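Local atomic coordinates of HemO (Neisseria meningitidis, PDB entry 1J77), a protein that binds heme and probably cleaves its porphyrin ring oxidatively, as heme oxygenases do. Residues N41-A55 and A180-F192. Numbering follows the deposited sequence. Where two conformers were deposited one is given.
Sequences NYIKFLKLQSVFHKA and AFAFYKVVLRETF. With HEM (protoporphyrin IX containing Fe), chain B.
Residues 41-55 and 180-192 are helical segments running roughly antiparallel, their axes 9.4 Å apart at 145°, with L48 facing L188 and F52 facing Y184. The Y184 ring is held on both faces: L48 CD1 lies over its centre, a CH-pi contact 3.9 Å from the ring centroid. The heme methyl CMC sits against the opposite face, 3.4 Å from Y184 CZ. Its edge points toward the face of F52 in a T-shaped pair, planes at 77° and centroids 5.5 Å apart. Y184 comes to lie between L48 and the heme with CG anti to the backbone N (chi1 -166°), which sends the ring across toward helix 41-55 and the heme. Q49 NE2 lies near the ring plane, 2.7 Å from Y184 OH, but the angle is too poor for a hydrogen bond; the Q49 amide is held instead through OE1 by H141. L48 CD1 also packs on V187 CG1 at 3.6 Å, and V51 CG1 meets V187 CG2 and F183 CZ. Toward the far end F192 lays one face under K44 CB, a CH-pi contact 3.8 Å from the ring centroid, and T191 CG2 abuts K44 O. F52 also turns a face to the heme vinyl carbon CBC, and F181 brings its ring edge to the heme meso carbon CHD. Thus this antiparallel helix pair of the all-helical heme oxygenase fold lends F52, F181 and Y184 to a largely apolar wall of the heme pocket.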
ATOM      1  N   ASN A  41       1.796  19.347  -1.611  1.00 24.50           N
ATOM      2  CA  ASN A  41       0.882  18.215  -1.643  1.00 23.18           C
ATOM      3  C   ASN A  41       1.604  16.861  -1.831  1.00 23.67           C
ATOM      4  O   ASN A  41       1.117  15.839  -1.304  1.00 23.02           O
ATOM      5  CB  ASN A  41      -0.216  18.435  -2.681  1.00 23.53           C
ATOM      6  CG  ASN A  41      -1.409  19.137  -2.104  1.00 23.92           C
ATOM      7  OD1 ASN A  41      -1.322  19.878  -1.122  1.00 26.41           O
ATOM      8  ND2 ASN A  41      -2.574  18.839  -2.676  1.00 27.56           N
ATOM      9  N   TYR A  42       2.702  16.824  -2.570  1.00 22.03           N
ATOM     10  CA  TYR A  42       3.438  15.559  -2.763  1.00 22.25           C
ATOM     11  C   TYR A  42       4.004  15.131  -1.425  1.00 22.12           C
ATOM     12  O   TYR A  42       4.063  13.909  -1.123  1.00 21.55           O
ATOM     13  CB  TYR A  42       4.568  15.649  -3.806  1.00 23.44           C
ATOM     14  CG  TYR A  42       5.185  14.318  -4.145  1.00 23.35           C
ATOM     15  CD1 TYR A  42       4.470  13.336  -4.806  1.00 25.82           C
ATOM     16  CD2 TYR A  42       6.513  14.018  -3.798  1.00 22.30           C
ATOM     17  CE1 TYR A  42       5.041  12.122  -5.142  1.00 25.14           C
ATOM     18  CE2 TYR A  42       7.076  12.839  -4.137  1.00 23.98           C
ATOM     19  CZ  TYR A  42       6.358  11.878  -4.786  1.00 24.66           C
ATOM     20  OH  TYR A  42       6.911  10.663  -5.055  1.00 25.64           O
ATOM     21  N   ILE A  43       4.409  16.089  -0.603  1.00 23.04           N
ATOM     22  CA  ILE A  43       4.943  15.745   0.720  1.00 22.82           C
ATOM     23  C   ILE A  43       3.820  15.159   1.572  1.00 21.76           C
ATOM     24  O   ILE A  43       4.033  14.191   2.317  1.00 20.66           O
ATOM     25  CB  ILE A  43       5.646  16.975   1.367  1.00 24.47           C
ATOM     26  CG1 ILE A  43       7.021  17.151   0.726  1.00 25.27           C
ATOM     27  CG2 ILE A  43       5.740  16.785   2.832  1.00 24.56           C
ATOM     28  CD1 ILE A  43       7.702  18.491   0.995  1.00 25.80           C
ATOM     29  N   LYS A  44       2.622  15.685   1.441  1.00 21.73           N
ATOM     30  CA  LYS A  44       1.474  15.109   2.146  1.00 21.40           C
ATOM     31  C   LYS A  44       1.259  13.659   1.731  1.00 20.90           C
ATOM     32  O   LYS A  44       0.965  12.786   2.577  1.00 21.58           O
ATOM     33  CB  LYS A  44       0.229  15.926   1.842  0.60 21.45           C
ATOM     34  CG  LYS A  44       0.495  17.463   1.790  0.60 23.90           C
ATOM     35  CD  LYS A  44      -0.819  18.229   1.604  0.60 25.98           C
ATOM     36  CE  LYS A  44      -0.679  19.705   1.774  0.60 26.19           C
ATOM     37  NZ  LYS A  44      -1.966  20.244   2.247  0.60 28.07           N
ATOM     38  N   PHE A  45       1.427  13.394   0.467  1.00 19.81           N
ATOM     39  CA  PHE A  45       1.296  12.068  -0.070  1.00 19.87           C
ATOM     40  C   PHE A  45       2.382  11.173   0.506  1.00 19.57           C
ATOM     41  O   PHE A  45       2.133  10.045   0.880  1.00 20.28           O
ATOM     42  CB  PHE A  45       1.358  12.093  -1.590  1.00 19.91           C
ATOM     43  CG  PHE A  45       1.256  10.772  -2.207  1.00 20.63           C
ATOM     44  CD1 PHE A  45       0.073  10.085  -2.106  1.00 22.27           C
ATOM     45  CD2 PHE A  45       2.333  10.184  -2.870  1.00 21.43           C
ATOM     46  CE1 PHE A  45      -0.036   8.823  -2.613  1.00 22.63           C
ATOM     47  CE2 PHE A  45       2.210   8.915  -3.406  1.00 23.27           C
ATOM     48  CZ  PHE A  45       1.011   8.269  -3.305  1.00 21.62           C
ATOM     49  N   LEU A  46       3.619  11.661   0.502  1.00 18.73           N
ATOM     50  CA  LEU A  46       4.705  10.865   1.051  1.00 18.73           C
ATOM     51  C   LEU A  46       4.469  10.565   2.534  1.00 18.42           C
ATOM     52  O   LEU A  46       4.843   9.464   3.016  1.00 19.25           O
ATOM     53  CB  LEU A  46       6.029  11.619   0.860  1.00 18.59           C
ATOM     54  CG  LEU A  46       6.653  11.653  -0.539  1.00 19.31           C
ATOM     55  CD1 LEU A  46       8.007  12.354  -0.479  1.00 20.61           C
ATOM     56  CD2 LEU A  46       6.811  10.360  -1.226  1.00 20.37           C
ATOM     57  N   LYS A  47       3.936  11.512   3.292  1.00 18.40           N
ATOM     58  CA  LYS A  47       3.633  11.307   4.725  1.00 18.80           C
ATOM     59  C   LYS A  47       2.610  10.161   4.893  1.00 18.53           C
ATOM     60  O   LYS A  47       2.810   9.230   5.694  1.00 19.35           O
ATOM     61  CB  LYS A  47       3.233  12.616   5.448  1.00 20.55           C
ATOM     62  CG  LYS A  47       4.383  13.546   5.600  1.00 21.83           C
ATOM     63  CD  LYS A  47       3.906  14.864   6.057  1.00 23.45           C
ATOM     64  CE  LYS A  47       5.096  15.838   6.179  1.00 24.97           C
ATOM     65  NZ  LYS A  47       4.630  17.134   6.762  1.00 27.57           N
ATOM     66  N   LEU A  48       1.553  10.195   4.103  1.00 17.80           N
ATOM     67  CA  LEU A  48       0.546   9.167   4.092  1.00 17.19           C
ATOM     68  C   LEU A  48       1.174   7.797   3.756  1.00 16.48           C
ATOM     69  O   LEU A  48       0.943   6.816   4.483  1.00 16.83           O
ATOM     70  CB  LEU A  48      -0.570   9.547   3.118  1.00 17.44           C
ATOM     71  CG  LEU A  48      -1.343   8.400   2.460  1.00 17.15           C
ATOM     72  CD1 LEU A  48      -2.174   7.735   3.518  1.00 18.43           C
ATOM     73  CD2 LEU A  48      -2.191   8.986   1.287  1.00 18.29           C
ATOM     74  N   GLN A  49       1.981   7.750   2.694  1.00 16.36           N
ATOM     75  CA  GLN A  49       2.655   6.532   2.296  1.00 16.07           C
ATOM     76  C   GLN A  49       3.563   6.042   3.438  1.00 17.70           C
ATOM     77  O   GLN A  49       3.656   4.831   3.684  1.00 17.93           O
ATOM     78  CB  GLN A  49       3.477   6.753   1.003  1.00 17.38           C
ATOM     79  CG  GLN A  49       2.675   7.080  -0.251  1.00 16.91           C
ATOM     80  CD  GLN A  49       2.090   5.847  -0.873  1.00 17.97           C
ATOM     81  OE1 GLN A  49       2.606   5.327  -1.883  1.00 21.80           O
ATOM     82  NE2 GLN A  49       0.992   5.357  -0.295  1.00 17.58           N
ATOM     83  N   SER A  50       4.239   6.960   4.120  1.00 18.26           N
ATOM     84  CA  SER A  50       5.131   6.575   5.257  1.00 18.60           C
ATOM     85  C   SER A  50       4.404   5.836   6.356  1.00 17.38           C
ATOM     86  O   SER A  50       4.894   4.798   6.874  1.00 17.46           O
ATOM     87  CB  SER A  50       5.828   7.806   5.889  1.00 19.68           C
ATOM     88  OG  SER A  50       6.670   7.374   6.952  1.00 24.06           O
ATOM     89  N   VAL A  51       3.244   6.319   6.726  1.00 16.87           N
ATOM     90  CA  VAL A  51       2.468   5.738   7.796  1.00 15.97           C
ATOM     91  C   VAL A  51       1.982   4.367   7.398  1.00 15.75           C
ATOM     92  O   VAL A  51       2.059   3.387   8.180  1.00 16.83           O
ATOM     93  CB  VAL A  51       1.261   6.631   8.199  1.00 16.68           C
ATOM     94  CG1 VAL A  51       0.372   5.973   9.242  1.00 16.96           C
ATOM     95  CG2 VAL A  51       1.761   7.934   8.708  1.00 18.50           C
ATOM     96  N   PHE A  52       1.431   4.266   6.205  1.00 14.86           N
ATOM     97  CA  PHE A  52       0.953   2.965   5.753  1.00 16.16           C
ATOM     98  C   PHE A  52       2.079   1.925   5.715  1.00 15.36           C
ATOM     99  O   PHE A  52       1.919   0.771   6.159  1.00 15.45           O
ATOM    100  CB  PHE A  52       0.254   3.048   4.394  1.00 16.35           C
ATOM    101  CG  PHE A  52      -0.273   1.709   3.940  1.00 17.55           C
ATOM    102  CD1 PHE A  52      -1.425   1.177   4.498  1.00 19.04           C
ATOM    103  CD2 PHE A  52       0.374   1.007   2.981  1.00 20.68           C
ATOM    104  CE1 PHE A  52      -1.893  -0.075   4.091  1.00 21.39           C
ATOM    105  CE2 PHE A  52      -0.121  -0.235   2.585  1.00 23.31           C
ATOM    106  CZ  PHE A  52      -1.217  -0.730   3.142  1.00 20.93           C
ATOM    107  N   HIS A  53       3.199   2.292   5.120  1.00 16.06           N
ATOM    108  CA  HIS A  53       4.300   1.325   5.000  1.00 16.26           C
ATOM    109  C   HIS A  53       4.939   1.032   6.360  1.00 16.50           C
ATOM    110  O   HIS A  53       5.381  -0.082   6.606  1.00 17.72           O
ATOM    111  CB  HIS A  53       5.295   1.797   3.942  1.00 17.46           C
ATOM    112  CG  HIS A  53       4.812   1.477   2.571  1.00 19.02           C
ATOM    113  ND1 HIS A  53       4.172   2.378   1.728  1.00 22.46           N
ATOM    114  CD2 HIS A  53       4.756   0.281   1.951  1.00 20.44           C
ATOM    115  CE1 HIS A  53       3.831   1.755   0.615  1.00 21.88           C
ATOM    116  NE2 HIS A  53       4.159   0.481   0.732  1.00 23.61           N
ATOM    117  N   LYS A  54       4.959   1.979   7.275  1.00 17.39           N
ATOM    118  CA  LYS A  54       5.400   1.639   8.630  1.00 16.96           C
ATOM    119  C   LYS A  54       4.485   0.591   9.273  1.00 17.29           C
ATOM    120  O   LYS A  54       4.947  -0.351   9.932  1.00 17.22           O
ATOM    121  CB  LYS A  54       5.484   2.903   9.495  1.00 17.80           C
ATOM    122  CG  LYS A  54       5.771   2.645  10.995  1.00 19.72           C
ATOM    123  CD  LYS A  54       7.070   2.014  11.261  1.00 23.08           C
ATOM    124  CE  LYS A  54       7.235   1.689  12.773  1.00 24.20           C
ATOM    125  NZ  LYS A  54       8.659   1.439  13.103  1.00 27.14           N
ATOM    126  N   ALA A  55       3.190   0.749   9.117  1.00 17.67           N
ATOM    127  CA  ALA A  55       2.182  -0.111   9.691  1.00 15.37           C
ATOM    128  C   ALA A  55       2.296  -1.567   9.248  1.00 16.70           C
ATOM    129  O   ALA A  55       1.722  -2.441   9.909  1.00 18.45           O
ATOM    130  CB  ALA A  55       0.784   0.419   9.368  1.00 17.16           C
ATOM    131  N   ALA A 180      -7.129  -2.797   6.013  1.00 15.59           N
ATOM    132  CA  ALA A 180      -5.895  -2.103   5.530  1.00 15.41           C
ATOM    133  C   ALA A 180      -6.287  -0.957   4.602  1.00 15.81           C
ATOM    134  O   ALA A 180      -5.805   0.159   4.774  1.00 14.64           O
ATOM    135  CB  ALA A 180      -5.022  -3.023   4.849  1.00 15.19           C
ATOM    136  N   PHE A 181      -7.213  -1.232   3.685  1.00 14.35           N
ATOM    137  CA  PHE A 181      -7.697  -0.158   2.811  1.00 14.73           C
ATOM    138  C   PHE A 181      -8.392   0.909   3.596  1.00 14.82           C
ATOM    139  O   PHE A 181      -8.233   2.096   3.304  1.00 14.86           O
ATOM    140  CB  PHE A 181      -8.639  -0.676   1.714  1.00 14.07           C
ATOM    141  CG  PHE A 181      -7.964  -1.351   0.522  1.00 15.47           C
ATOM    142  CD1 PHE A 181      -8.239  -2.699   0.214  1.00 16.90           C
ATOM    143  CD2 PHE A 181      -7.090  -0.666  -0.321  1.00 15.82           C
ATOM    144  CE1 PHE A 181      -7.681  -3.298  -0.882  1.00 17.77           C
ATOM    145  CE2 PHE A 181      -6.558  -1.280  -1.426  1.00 16.67           C
ATOM    146  CZ  PHE A 181      -6.830  -2.626  -1.691  1.00 17.42           C
ATOM    147  N   ALA A 182      -9.211   0.527   4.588  1.00 15.31           N
ATOM    148  CA  ALA A 182      -9.903   1.535   5.368  1.00 16.55           C
ATOM    149  C   ALA A 182      -8.954   2.405   6.144  1.00 16.11           C
ATOM    150  O   ALA A 182      -9.134   3.602   6.227  1.00 17.57           O
ATOM    151  CB  ALA A 182     -10.877   0.909   6.293  1.00 17.73           C
ATOM    152  N   PHE A 183      -7.928   1.794   6.735  1.00 16.27           N
ATOM    153  CA  PHE A 183      -6.900   2.538   7.442  1.00 14.55           C
ATOM    154  C   PHE A 183      -6.161   3.515   6.507  1.00 15.01           C
ATOM    155  O   PHE A 183      -5.923   4.652   6.884  1.00 15.72           O
ATOM    156  CB  PHE A 183      -5.924   1.579   8.131  1.00 15.33           C
ATOM    157  CG  PHE A 183      -4.761   2.269   8.832  1.00 16.34           C
ATOM    158  CD1 PHE A 183      -4.988   3.066   9.945  1.00 18.62           C
ATOM    159  CD2 PHE A 183      -3.478   2.210   8.323  1.00 16.80           C
ATOM    160  CE1 PHE A 183      -3.974   3.675  10.563  1.00 18.95           C
ATOM    161  CE2 PHE A 183      -2.436   2.847   8.979  1.00 17.57           C
ATOM    162  CZ  PHE A 183      -2.715   3.586  10.088  1.00 18.34           C
ATOM    163  N   TYR A 184      -5.813   3.085   5.307  1.00 13.89           N
ATOM    164  CA  TYR A 184      -5.216   3.987   4.344  1.00 13.54           C
ATOM    165  C   TYR A 184      -6.027   5.253   4.165  1.00 13.56           C
ATOM    166  O   TYR A 184      -5.457   6.346   4.195  1.00 15.13           O
ATOM    167  CB  TYR A 184      -4.987   3.319   3.008  1.00 12.60           C
ATOM    168  CG  TYR A 184      -4.062   4.088   2.062  1.00 13.54           C
ATOM    169  CD1 TYR A 184      -2.701   3.914   2.049  1.00 15.17           C
ATOM    170  CD2 TYR A 184      -4.555   5.020   1.184  1.00 13.42           C
ATOM    171  CE1 TYR A 184      -1.868   4.629   1.207  1.00 14.77           C
ATOM    172  CE2 TYR A 184      -3.733   5.727   0.338  1.00 15.93           C
ATOM    173  CZ  TYR A 184      -2.416   5.512   0.312  1.00 15.09           C
ATOM    174  OH  TYR A 184      -1.600   6.245  -0.504  1.00 17.91           O
ATOM    175  N   LYS A 185      -7.338   5.121   4.039  1.00 13.88           N
ATOM    176  CA  LYS A 185      -8.156   6.313   3.877  1.00 14.25           C
ATOM    177  C   LYS A 185      -8.255   7.135   5.165  1.00 14.69           C
ATOM    178  O   LYS A 185      -8.326   8.350   5.088  1.00 16.09           O
ATOM    179  CB  LYS A 185      -9.547   5.951   3.391  1.00 15.18           C
ATOM    180  CG  LYS A 185      -9.562   5.333   1.987  1.00 16.15           C
ATOM    181  CD  LYS A 185     -10.945   5.247   1.304  1.00 17.32           C
ATOM    182  CE  LYS A 185     -11.788   4.177   1.878  1.00 19.24           C
ATOM    183  NZ  LYS A 185     -13.173   4.158   1.268  1.00 18.66           N
ATOM    184  N   VAL A 186      -8.303   6.508   6.335  1.00 16.53           N
ATOM    185  CA  VAL A 186      -8.287   7.274   7.597  1.00 17.02           C
ATOM    186  C   VAL A 186      -7.028   8.154   7.626  1.00 17.65           C
ATOM    187  O   VAL A 186      -7.117   9.381   7.913  1.00 19.06           O
ATOM    188  CB  VAL A 186      -8.288   6.349   8.849  1.00 17.56           C
ATOM    189  CG1 VAL A 186      -7.891   7.130  10.116  1.00 18.61           C
ATOM    190  CG2 VAL A 186      -9.612   5.636   8.984  1.00 18.90           C
ATOM    191  N   VAL A 187      -5.873   7.595   7.323  1.00 17.13           N
ATOM    192  CA  VAL A 187      -4.631   8.343   7.305  1.00 17.31           C
ATOM    193  C   VAL A 187      -4.645   9.482   6.257  1.00 17.07           C
ATOM    194  O   VAL A 187      -4.194  10.603   6.533  1.00 18.81           O
ATOM    195  CB  VAL A 187      -3.401   7.419   7.132  1.00 18.85           C
ATOM    196  CG1 VAL A 187      -2.148   8.226   7.050  1.00 18.82           C
ATOM    197  CG2 VAL A 187      -3.363   6.408   8.267  1.00 19.95           C
ATOM    198  N   LEU A 188      -5.129   9.175   5.057  1.00 16.18           N
ATOM    199  CA  LEU A 188      -5.203  10.130   3.977  1.00 16.52           C
ATOM    200  C   LEU A 188      -6.037  11.317   4.436  1.00 17.79           C
ATOM    201  O   LEU A 188      -5.622  12.466   4.279  1.00 18.26           O
ATOM    202  CB  LEU A 188      -5.789   9.430   2.741  1.00 15.20           C
ATOM    203  CG  LEU A 188      -5.927  10.266   1.468  1.00 15.88           C
ATOM    204  CD1 LEU A 188      -6.166   9.349   0.284  1.00 14.35           C
ATOM    205  CD2 LEU A 188      -6.986  11.359   1.480  1.00 16.12           C
ATOM    206  N   ARG A 189      -7.199  11.034   5.006  1.00 16.96           N
ATOM    207  CA  ARG A 189      -8.082  12.128   5.466  1.00 18.43           C
ATOM    208  C   ARG A 189      -7.437  13.001   6.545  1.00 19.83           C
ATOM    209  O   ARG A 189      -7.514  14.245   6.529  1.00 21.29           O
ATOM    210  CB  ARG A 189      -9.394  11.576   5.947  1.00 18.28           C
ATOM    211  CG  ARG A 189     -10.272  10.888   4.954  1.00 18.01           C
ATOM    212  CD  ARG A 189     -11.280   9.939   5.593  1.00 18.88           C
ATOM    213  NE  ARG A 189     -12.079   9.178   4.658  1.00 18.52           N
ATOM    214  CZ  ARG A 189     -12.453   7.906   4.807  1.00 18.82           C
ATOM    215  NH1 ARG A 189     -12.084   7.202   5.887  1.00 18.83           N
ATOM    216  NH2 ARG A 189     -13.139   7.301   3.857  1.00 18.75           N
ATOM    217  N   GLU A 190      -6.827  12.381   7.519  1.00 20.96           N
ATOM    218  CA  GLU A 190      -6.223  13.167   8.585  1.00 21.73           C
ATOM    219  C   GLU A 190      -5.139  14.023   7.988  1.00 21.93           C
ATOM    220  O   GLU A 190      -5.008  15.250   8.287  1.00 24.82           O
ATOM    221  CB  GLU A 190      -5.662  12.232   9.686  1.00 22.03           C
ATOM    222  CG  GLU A 190      -6.753  11.483  10.421  1.00 25.57           C
ATOM    223  CD  GLU A 190      -6.289  10.904  11.750  1.00 30.17           C
ATOM    224  OE1 GLU A 190      -5.147  11.251  12.163  1.00 32.33           O
ATOM    225  OE2 GLU A 190      -7.065  10.112  12.350  1.00 30.67           O
ATOM    226  N   THR A 191      -4.360  13.449   7.093  1.00 21.78           N
ATOM    227  CA  THR A 191      -3.235  14.097   6.503  1.00 22.11           C
ATOM    228  C   THR A 191      -3.602  15.280   5.568  1.00 22.34           C
ATOM    229  O   THR A 191      -2.948  16.273   5.596  1.00 24.46           O
ATOM    230  CB  THR A 191      -2.455  13.059   5.774  1.00 22.11           C
ATOM    231  OG1 THR A 191      -2.122  12.034   6.718  1.00 23.06           O
ATOM    232  CG2 THR A 191      -1.082  13.575   5.271  1.00 21.34           C
ATOM    233  N   PHE A 192      -4.613  15.096   4.739  1.00 20.76           N
ATOM    234  CA  PHE A 192      -5.044  16.101   3.771  1.00 20.98           C
ATOM    235  C   PHE A 192      -6.144  16.994   4.351  1.00 22.01           C
ATOM    236  O   PHE A 192      -6.706  17.806   3.627  1.00 23.42           O
ATOM    237  CB  PHE A 192      -5.457  15.419   2.464  1.00 19.86           C
ATOM    238  CG  PHE A 192      -4.300  15.008   1.594  1.00 17.21           C
ATOM    239  CD1 PHE A 192      -3.689  13.728   1.729  1.00 18.49           C
ATOM    240  CD2 PHE A 192      -3.766  15.864   0.632  1.00 20.89           C
ATOM    241  CE1 PHE A 192      -2.664  13.380   0.964  1.00 19.10           C
ATOM    242  CE2 PHE A 192      -2.756  15.467  -0.201  1.00 21.84           C
ATOM    243  CZ  PHE A 192      -2.159  14.213  -0.017  1.00 22.59           C
TER
HETATM  244  CHA HEM B 300      -3.799  -3.085  -8.228  1.00 21.93           C
HETATM  245  CHB HEM B 300      -4.176   1.527  -9.655  1.00 21.71           C
HETATM  246  CHC HEM B 300      -3.522   2.989  -5.047  1.00 20.05           C
HETATM  247  CHD HEM B 300      -3.634  -1.658  -3.575  1.00 19.34           C
HETATM  248  C1A HEM B 300      -3.860  -1.964  -9.019  1.00 22.53           C
HETATM  249  C2A HEM B 300      -3.827  -1.938 -10.499  1.00 24.44           C
HETATM  250  C3A HEM B 300      -3.933  -0.660 -10.857  1.00 23.29           C
HETATM  251  C4A HEM B 300      -4.049   0.168  -9.665  1.00 21.84           C
HETATM  252  CMA HEM B 300      -3.946  -0.131 -12.313  1.00 26.04           C
HETATM  253  CAA HEM B 300      -3.637  -3.116 -11.499  0.70 25.13           C
HETATM  254  CBA HEM B 300      -2.155  -3.211 -11.861  0.70 27.00           C
HETATM  255  CGA HEM B 300      -1.855  -4.426 -12.717  0.70 26.47           C
HETATM  256  O1A HEM B 300      -2.691  -5.377 -12.721  0.70 28.59           O
HETATM  257  O2A HEM B 300      -0.787  -4.415 -13.402  0.70 28.76           O
HETATM  258  C1B HEM B 300      -4.027   2.339  -8.541  1.00 21.71           C
HETATM  259  C2B HEM B 300      -4.006   3.776  -8.563  1.00 21.95           C
HETATM  260  C3B HEM B 300      -3.859   4.200  -7.275  1.00 19.45           C
HETATM  261  C4B HEM B 300      -3.710   3.012  -6.438  1.00 20.33           C
HETATM  262  CMB HEM B 300      -4.147   4.575  -9.884  1.00 24.03           C
HETATM  263  CAB HEM B 300      -3.725   5.636  -6.764  1.00 20.92           C
HETATM  264  CBB HEM B 300      -4.389   6.639  -7.328  1.00 22.12           C
HETATM  265  C1C HEM B 300      -3.440   1.861  -4.275  1.00 17.87           C
HETATM  266  C2C HEM B 300      -3.151   1.824  -2.842  1.00 19.32           C
HETATM  267  C3C HEM B 300      -3.247   0.547  -2.439  1.00 19.45           C
HETATM  268  C4C HEM B 300      -3.479  -0.293  -3.582  1.00 19.35           C
HETATM  269  CMC HEM B 300      -2.942   3.081  -1.985  1.00 21.90           C
HETATM  270  CAC HEM B 300      -3.066  -0.022  -1.038  1.00 21.90           C
HETATM  271  CBC HEM B 300      -3.180   0.778   0.018  1.00 25.59           C
HETATM  272  C1D HEM B 300      -3.700  -2.419  -4.700  1.00 19.10           C
HETATM  273  C2D HEM B 300      -3.758  -3.857  -4.652  1.00 18.06           C
HETATM  274  C3D HEM B 300      -3.833  -4.312  -6.075  1.00 20.10           C
HETATM  275  C4D HEM B 300      -3.792  -3.095  -6.847  1.00 21.03           C
HETATM  276  CMD HEM B 300      -3.762  -4.710  -3.382  1.00 18.84           C
HETATM  277  CAD HEM B 300      -3.850  -5.740  -6.623  1.00 22.64           C
HETATM  278  CBD HEM B 300      -5.180  -6.128  -7.197  1.00 22.18           C
HETATM  279  CGD HEM B 300      -5.024  -7.586  -7.569  1.00 25.59           C
HETATM  280  O1D HEM B 300      -5.260  -8.441  -6.682  1.00 23.73           O
HETATM  281  O2D HEM B 300      -4.729  -7.886  -8.767  1.00 28.65           O
HETATM  282  NA  HEM B 300      -3.982  -0.671  -8.567  1.00 20.91           N
HETATM  283  NB  HEM B 300      -3.886   1.910  -7.230  1.00 20.54           N
HETATM  284  NC  HEM B 300      -3.610   0.564  -4.664  1.00 17.75           N
HETATM  285  ND  HEM B 300      -3.726  -1.961  -6.025  1.00 20.32           N
HETATM  286 FE   HEM B 300      -3.911  -0.056  -6.621  1.00 19.42          FE
HETATM  287  O   HOH W   1      -1.962  -0.084  -6.723  1.00 31.79           O